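Local coordinates for protein FmtA (Staphylococcus aureus, PDB 5ZH8) that removes D-alanyl groups from wall teichoic acid and lipoteichoic acid as an esterase, affecting cell wall structure, autolysis and methicillin resistance in its bacterium, at residues K262-N267 / A364-G369; M122-S127 / G345-V350; G90-Y95 / K104-Q109. One frame throughout, in Å; residues are numbered along the deposited sequence.

Contact 1: residues K262-N267 / A364-G369; sequences KGYAYN and ALNVKG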
# COMPACT_ATOMS: atom_id res chain seq x y z
N LYS A 262 -0.39 16.64 -1.60
CA LYS A 262 -0.33 15.89 -0.35
C LYS A 262 -0.77 14.47 -0.65
O LYS A 262 -1.73 14.25 -1.39
CB LYS A 262 -1.24 16.53 0.69
CG LYS A 262 -0.94 18.00 0.95
CD LYS A 262 -1.96 18.66 1.88
CE LYS A 262 -1.70 18.34 3.34
NZ LYS A 262 -2.71 18.99 4.24
N GLY A 263 -0.06 13.50 -0.07
CA GLY A 263 -0.38 12.09 -0.25
C GLY A 263 -1.21 11.58 0.91
O GLY A 263 -1.08 12.08 2.03
N TYR A 264 -2.05 10.59 0.64
CA TYR A 264 -2.99 10.09 1.64
C TYR A 264 -3.07 8.57 1.67
O TYR A 264 -2.86 7.89 0.66
CB TYR A 264 -4.37 10.67 1.39
CG TYR A 264 -4.43 12.17 1.53
CD1 TYR A 264 -4.69 12.76 2.77
CD2 TYR A 264 -4.23 13.01 0.44
CE1 TYR A 264 -4.75 14.13 2.91
CE2 TYR A 264 -4.28 14.39 0.58
CZ TYR A 264 -4.55 14.94 1.82
OH TYR A 264 -4.60 16.31 1.96
N ALA A 265 -3.36 8.04 2.86
CA ALA A 265 -3.64 6.63 3.02
C ALA A 265 -4.68 6.44 4.12
O ALA A 265 -4.71 7.22 5.08
CB ALA A 265 -2.36 5.90 3.36
N TYR A 266 -5.57 5.46 3.95
CA TYR A 266 -6.44 4.99 5.03
C TYR A 266 -5.76 3.78 5.65
O TYR A 266 -5.67 2.72 5.02
CB TYR A 266 -7.81 4.49 4.53
CG TYR A 266 -8.57 5.39 3.60
CD1 TYR A 266 -8.38 5.31 2.23
CD2 TYR A 266 -9.53 6.28 4.09
CE1 TYR A 266 -9.11 6.11 1.36
CE2 TYR A 266 -10.26 7.08 3.23
CZ TYR A 266 -10.05 7.00 1.87
OH TYR A 266 -10.76 7.80 1.01
N ASN A 267 -5.29 3.90 6.89
CA ASN A 267 -4.86 2.73 7.66
C ASN A 267 -5.93 2.49 8.71
O ASN A 267 -6.52 1.41 8.81
CB ASN A 267 -3.47 2.94 8.29
CG ASN A 267 -3.38 2.42 9.73
OD1 ASN A 267 -4.31 2.60 10.53
ND2 ASN A 267 -2.25 1.80 10.07
N ALA A 364 -0.59 10.12 -12.12
CA ALA A 364 -0.17 10.48 -10.78
C ALA A 364 -1.34 10.34 -9.80
O ALA A 364 -2.41 10.90 -10.01
CB ALA A 364 0.37 11.91 -10.76
N LEU A 365 -1.10 9.62 -8.71
CA LEU A 365 -2.13 9.33 -7.74
C LEU A 365 -1.68 9.77 -6.35
O LEU A 365 -0.66 9.30 -5.86
CB LEU A 365 -2.39 7.82 -7.76
CG LEU A 365 -3.53 7.28 -6.91
CD1 LEU A 365 -4.88 7.73 -7.45
CD2 LEU A 365 -3.42 5.76 -6.87
N ASN A 366 -2.43 10.68 -5.72
CA ASN A 366 -2.08 11.19 -4.38
C ASN A 366 -2.96 10.65 -3.24
O ASN A 366 -2.79 11.04 -2.09
CB ASN A 366 -2.03 12.72 -4.36
CG ASN A 366 -3.37 13.37 -4.64
OD1 ASN A 366 -4.02 13.07 -5.63
ND2 ASN A 366 -3.78 14.28 -3.77
N VAL A 367 -3.89 9.75 -3.55
CA VAL A 367 -4.51 8.89 -2.53
C VAL A 367 -4.04 7.47 -2.83
O VAL A 367 -4.31 6.94 -3.91
CB VAL A 367 -6.04 8.96 -2.54
CG1 VAL A 367 -6.61 8.11 -1.42
CG2 VAL A 367 -6.52 10.41 -2.40
N LYS A 368 -3.33 6.87 -1.89
CA LYS A 368 -2.67 5.59 -2.14
C LYS A 368 -3.66 4.53 -2.58
O LYS A 368 -4.76 4.41 -2.04
CB LYS A 368 -1.94 5.12 -0.89
CG LYS A 368 -0.99 3.96 -1.14
CD LYS A 368 -0.22 3.64 0.14
CE LYS A 368 0.86 2.59 -0.09
NZ LYS A 368 0.31 1.34 -0.71
N GLY A 369 -3.26 3.76 -3.59
CA GLY A 369 -4.09 2.71 -4.14
C GLY A 369 -3.40 2.07 -5.31
O GLY A 369 -2.23 2.30 -5.54
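Tyr-264 and Val-367 sit side by side in a single beta bridge, CA to CA 4.6 Å, made just after strand 359-365 of the main sheet of this beta-lactamase-type fold has ended. The bridge joins that sheet to the small two-stranded sheet of 264-265 and 272-273. Its firm bond runs from Lys-368 N to Tyr-264 O (2.8 Å) and is close to straight at 171°. The other, from Tyr-264 N to Asn-366 O, is weak because the hydrogen is bent well off the line; the same oxygen receives a CA-H...O contact from Gly-263 CA at 3.2 Å.

Asn-366 ties the two segments together a second time. With chi1 at 64°, its CG lies between the backbone N and the carbonyl carbon, and this brings ND2 to Lys-262 O at 3.1 Å. The bond stays almost in the amide plane and meets the carbonyl nearly end-on. Tyr-108 O takes another bond from ND2, while OD1 accepts from Asn-89, so both ends of the buried amide are engaged and its flip is defined.

Tyr-264 turns a ring edge to Asn-366 O, CD2 at 3.5 Å, and its hydroxyl is hydrogen-bonded to Glu-112 OE1 and to the backbone N of Phe-111. Val-367 is shared between two tyrosines: CG2 lies 4.4 Å from Tyr-264 CB, and CG1 lies 4.2 Å from Tyr-266 CE1.

Contact 2: residues M122-S127 / G345-V350; sequences MFLIGS and GFFGQV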
# COMPACT_ATOMS: atom_id res chain seq x y z
N MET A 122 1.84 19.24 -8.70
CA MET A 122 3.08 18.49 -8.78
C MET A 122 3.06 17.38 -7.74
O MET A 122 2.76 17.63 -6.57
CB MET A 122 4.27 19.42 -8.53
CG MET A 122 4.39 20.54 -9.55
SD MET A 122 5.36 21.95 -9.01
CE MET A 122 7.03 21.31 -9.09
N PHE A 123 3.37 16.16 -8.17
CA PHE A 123 3.30 14.99 -7.31
C PHE A 123 4.68 14.47 -6.97
O PHE A 123 5.59 14.53 -7.79
CB PHE A 123 2.50 13.88 -8.00
CG PHE A 123 1.08 14.25 -8.27
CD1 PHE A 123 0.76 15.03 -9.37
CD2 PHE A 123 0.07 13.83 -7.43
CE1 PHE A 123 -0.55 15.38 -9.62
CE2 PHE A 123 -1.24 14.18 -7.68
CZ PHE A 123 -1.56 14.95 -8.77
N LEU A 124 4.83 13.96 -5.75
CA LEU A 124 6.05 13.29 -5.33
C LEU A 124 6.27 12.06 -6.20
O LEU A 124 5.52 11.09 -6.13
CB LEU A 124 5.93 12.89 -3.85
CG LEU A 124 7.09 12.14 -3.19
CD1 LEU A 124 8.39 12.92 -3.35
CD2 LEU A 124 6.77 11.91 -1.72
N ILE A 125 7.29 12.10 -7.05
CA ILE A 125 7.52 11.03 -8.01
C ILE A 125 8.22 9.83 -7.39
O ILE A 125 8.31 8.78 -8.03
CB ILE A 125 8.32 11.51 -9.25
CG1 ILE A 125 9.79 11.82 -8.91
CG2 ILE A 125 7.65 12.72 -9.88
CD1 ILE A 125 10.64 12.18 -10.11
N GLY A 126 8.71 9.99 -6.16
CA GLY A 126 9.41 8.91 -5.46
C GLY A 126 10.49 8.26 -6.32
O GLY A 126 11.29 8.94 -6.97
N SER A 127 10.47 6.93 -6.35
CA SER A 127 11.51 6.15 -7.02
C SER A 127 11.71 6.47 -8.50
O SER A 127 12.72 6.08 -9.09
CB SER A 127 11.22 4.67 -6.87
OG SER A 127 12.36 3.92 -7.20
N GLY A 345 6.57 4.89 -5.60
CA GLY A 345 5.56 4.90 -4.53
C GLY A 345 6.16 5.49 -3.28
O GLY A 345 7.11 4.93 -2.72
N PHE A 346 5.64 6.63 -2.83
CA PHE A 346 6.25 7.34 -1.71
C PHE A 346 5.24 8.25 -1.01
O PHE A 346 4.49 8.97 -1.67
CB PHE A 346 7.45 8.15 -2.24
CG PHE A 346 8.64 8.19 -1.31
CD1 PHE A 346 8.97 7.11 -0.50
CD2 PHE A 346 9.48 9.29 -1.32
CE1 PHE A 346 10.08 7.17 0.34
CE2 PHE A 346 10.59 9.35 -0.49
CZ PHE A 346 10.89 8.29 0.33
N PHE A 347 5.24 8.19 0.32
CA PHE A 347 4.37 9.02 1.17
C PHE A 347 2.98 9.25 0.60
O PHE A 347 2.59 10.38 0.30
CB PHE A 347 5.06 10.34 1.51
CG PHE A 347 6.27 10.17 2.38
CD1 PHE A 347 6.13 10.11 3.76
CD2 PHE A 347 7.53 10.05 1.82
CE1 PHE A 347 7.24 9.94 4.57
CE2 PHE A 347 8.64 9.88 2.63
CZ PHE A 347 8.49 9.83 4.00
N GLY A 348 2.26 8.14 0.43
CA GLY A 348 0.86 8.16 -0.00
C GLY A 348 0.60 8.54 -1.45
O GLY A 348 -0.55 8.76 -1.83
N GLN A 349 1.65 8.62 -2.26
CA GLN A 349 1.51 8.98 -3.66
C GLN A 349 2.05 7.86 -4.52
O GLN A 349 2.87 7.06 -4.08
CB GLN A 349 2.23 10.29 -3.95
CG GLN A 349 1.80 11.43 -3.02
CD GLN A 349 2.11 12.82 -3.55
OE1 GLN A 349 2.38 13.00 -4.74
NE2 GLN A 349 2.04 13.81 -2.67
N VAL A 350 1.55 7.78 -5.75
CA VAL A 350 2.02 6.80 -6.73
C VAL A 350 2.17 7.52 -8.06
O VAL A 350 1.21 8.12 -8.55
CB VAL A 350 1.06 5.62 -6.90
CG1 VAL A 350 1.80 4.45 -7.54
CG2 VAL A 350 0.46 5.19 -5.57
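Gln-349 OE1 takes a hydrogen bond from Leu-124 N at 2.8 Å. The N-H comes from above the carbonyl plane, 46° out of it, and the bond is bent to 135°. Around this oxygen the backbone and side chain of Phe-123 close in as well: CB is 3.4 Å from OE1, and the ring presents its edge, with the amide and ring planes almost perpendicular. The glutamine reaches this far because its chain is extended beyond CG. Its NE2 makes a weak bond to Ala-261 O, so the amide links strand 123-124 to the segment that precedes strand 264-265.

Gln-349 closes a type I' turn that begins at Phe-346, the tight two-residue connection of a beta hairpin between strands 340-346 and 349-355. Phe-346 N bonds to Gln-349 O, and Gln-349 N bonds back to Phe-346 O, which leaves Phe-347 and Gly-348 at the tip.

Leu-124 packs against the hairpin end. Its CG is anti to the backbone N, chi1 179°, which carries CD2 out to Phe-346 CD2 at 3.8 Å and to Phe-347 CB at 4.0 Å. The two phenylalanines also pack on each other: Phe-347 sets CD2 over the centre of the Phe-346 ring, and Tyr-282 meets the Phe-346 ring as well.

Farther along, Gly-126, at positive phi, brings its CA to Phe-346 CB at 3.8 Å. Ser-127 follows and opens a Ser-X-X-Lys sequence, in this family the site of the nucleophilic serine, consistent with an active-site role here; its OG is hydrogen-bonded to Lys-130 NZ and to Tyr-211 OH.

Contact 3: residues G90-Y95 / K104-Q109; sequences GSVAIY and KGYGYQ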
# COMPACT_ATOMS: atom_id res chain seq x y z
N GLY A 90 -6.12 12.27 -8.49
CA GLY A 90 -4.79 12.63 -8.95
C GLY A 90 -4.85 13.32 -10.30
O GLY A 90 -5.79 14.06 -10.56
N SER A 91 -3.86 13.06 -11.15
CA SER A 91 -3.74 13.75 -12.44
C SER A 91 -3.20 12.85 -13.53
O SER A 91 -2.41 11.95 -13.28
CB SER A 91 -2.81 14.96 -12.31
OG SER A 91 -2.64 15.61 -13.56
N VAL A 92 -3.62 13.14 -14.76
CA VAL A 92 -3.20 12.37 -15.92
C VAL A 92 -2.59 13.31 -16.96
O VAL A 92 -2.98 14.47 -17.07
CB VAL A 92 -4.37 11.57 -16.54
CG1 VAL A 92 -5.41 12.50 -17.18
CG2 VAL A 92 -3.85 10.56 -17.56
N ALA A 93 -1.63 12.79 -17.71
CA ALA A 93 -1.08 13.46 -18.87
C ALA A 93 -0.74 12.41 -19.93
O ALA A 93 -0.10 11.41 -19.62
CB ALA A 93 0.15 14.27 -18.50
N ILE A 94 -1.19 12.65 -21.15
CA ILE A 94 -0.96 11.71 -22.25
C ILE A 94 -0.44 12.46 -23.47
O ILE A 94 -1.05 13.42 -23.93
CB ILE A 94 -2.25 10.95 -22.62
CG1 ILE A 94 -2.80 10.21 -21.39
CG2 ILE A 94 -1.97 9.98 -23.77
CD1 ILE A 94 -4.09 9.46 -21.62
N TYR A 95 0.71 12.02 -23.96
CA TYR A 95 1.32 12.57 -25.17
C TYR A 95 1.14 11.58 -26.32
O TYR A 95 1.36 10.38 -26.15
CB TYR A 95 2.81 12.83 -24.97
CG TYR A 95 3.10 14.05 -24.14
CD1 TYR A 95 2.90 14.03 -22.76
CD2 TYR A 95 3.59 15.21 -24.72
CE1 TYR A 95 3.17 15.16 -21.99
CE2 TYR A 95 3.87 16.34 -23.95
CZ TYR A 95 3.66 16.30 -22.59
OH TYR A 95 3.92 17.40 -21.81
N LYS A 104 -5.27 16.49 -17.30
CA LYS A 104 -6.44 16.73 -16.46
C LYS A 104 -6.25 16.23 -15.04
O LYS A 104 -5.67 15.16 -14.81
CB LYS A 104 -7.67 16.08 -17.09
CG LYS A 104 -8.98 16.44 -16.41
CD LYS A 104 -10.17 15.98 -17.23
CE LYS A 104 -11.48 16.41 -16.58
NZ LYS A 104 -12.68 15.89 -17.30
N GLY A 105 -6.73 17.01 -14.08
CA GLY A 105 -6.70 16.66 -12.66
C GLY A 105 -8.05 16.18 -12.19
O GLY A 105 -9.09 16.63 -12.68
N TYR A 106 -8.04 15.25 -11.24
CA TYR A 106 -9.25 14.67 -10.68
C TYR A 106 -9.15 14.65 -9.15
O TYR A 106 -8.09 14.35 -8.59
CB TYR A 106 -9.44 13.24 -11.18
CG TYR A 106 -9.56 13.09 -12.69
CD1 TYR A 106 -8.42 13.04 -13.50
CD2 TYR A 106 -10.81 12.94 -13.30
CE1 TYR A 106 -8.53 12.88 -14.87
CE2 TYR A 106 -10.92 12.78 -14.68
CZ TYR A 106 -9.79 12.74 -15.46
OH TYR A 106 -9.89 12.57 -16.81
N GLY A 107 -10.26 14.95 -8.47
CA GLY A 107 -10.26 14.98 -7.01
C GLY A 107 -9.38 16.08 -6.43
O GLY A 107 -9.17 17.11 -7.07
N TYR A 108 -8.85 15.85 -5.23
CA TYR A 108 -8.18 16.89 -4.46
C TYR A 108 -6.67 16.74 -4.33
O TYR A 108 -6.16 15.64 -4.08
CB TYR A 108 -8.80 16.98 -3.07
CG TYR A 108 -10.23 17.45 -3.11
CD1 TYR A 108 -11.28 16.55 -3.28
CD2 TYR A 108 -10.54 18.80 -3.00
CE1 TYR A 108 -12.60 16.98 -3.32
CE2 TYR A 108 -11.85 19.24 -3.05
CZ TYR A 108 -12.87 18.33 -3.20
OH TYR A 108 -14.16 18.78 -3.24
N GLN A 109 -5.97 17.86 -4.49
CA GLN A 109 -4.54 17.96 -4.20
C GLN A 109 -4.31 18.06 -2.70
O GLN A 109 -3.39 17.44 -2.15
CB GLN A 109 -3.97 19.20 -4.89
CG GLN A 109 -2.52 19.52 -4.59
CD GLN A 109 -2.14 20.89 -5.08
OE1 GLN A 109 -2.41 21.24 -6.24
NE2 GLN A 109 -1.54 21.69 -4.22
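Val-92, Gly-90 and Tyr-106 lose the most surface where the two strands of a beta hairpin, 90-96 and 99-106, run antiparallel in the main sheet of the beta-lactamase-type fold. The axes of 90-95 and 104-106 come within 4.6 Å of each other, with 158° between their directions.

Gly-90 pairs with Tyr-106 through two backbone bonds. Gly-90 O accepts from Tyr-106 N at 2.6 Å, and Gly-90 N donates to Tyr-106 O at 2.9 Å, the second being the more bent. Tyr-106 O has a further donor in Asn-117 ND2. Two residues along, Val-92 and Lys-104 form the next hydrogen-bonded pair: Val-92 N reaches Lys-104 O at 2.9 Å, and Lys-104 N returns a bond to Val-92 O. Between the two pairs lie Ser-91 and Gly-105, a non-hydrogen-bonded pair with CA atoms 4.2 Å apart. The hydroxyl of Ser-91 still makes a weak, long bond to Lys-104 O, so that carbonyl serves two donors from neighbouring residues.

Val-92, Lys-104 and Tyr-106 share one face of the sheet, which helix 74-85 packs against through Leu-83 and Gln-84. Tyr-106 leans back along the hairpin, its CG anti to the carbonyl carbon at chi1 -60°, and its phenol oxygen is hydrogen-bonded to Asp-80 OD1. The same carboxylate oxygen forms a salt bridge with Lys-104 NZ, so one acid on the helix holds two residues that are next but one on the strand; the lysine probably helps keep Asp-80 ionised. Ser-91 points to the other face, where Pro-292 of helix 292-303 is its neighbour. On the face shared with Tyr-106, Val-92 CG1 lies in the plane of the Tyr-106 ring, at its edge, 3.9 Å from CE1.

All three contacts meet along the main sheet, at strands 90-96, 359-365 and 349-355, which are successive neighbours in it. Contacts 1 and 2 have centres about 9 Å apart and are joined by Val-350 N and Leu-365 O at 2.7 Å, probably a hydrogen bond; contact 3 lies about 14 Å from the centres of both. It meets contact 1 through Ala-364 N and Ser-91 O at 2.8 Å, again a probable hydrogen bond. Phe-123 of contact 2 reaches both others, its CE1 packing on Ser-91 CB and its CD1 on Ala-364 CB. Contact 2 alone includes the probable active-site serine, while contact 1 borders the second subunit, whose Asn-370 packs on Tyr-266 and Val-367.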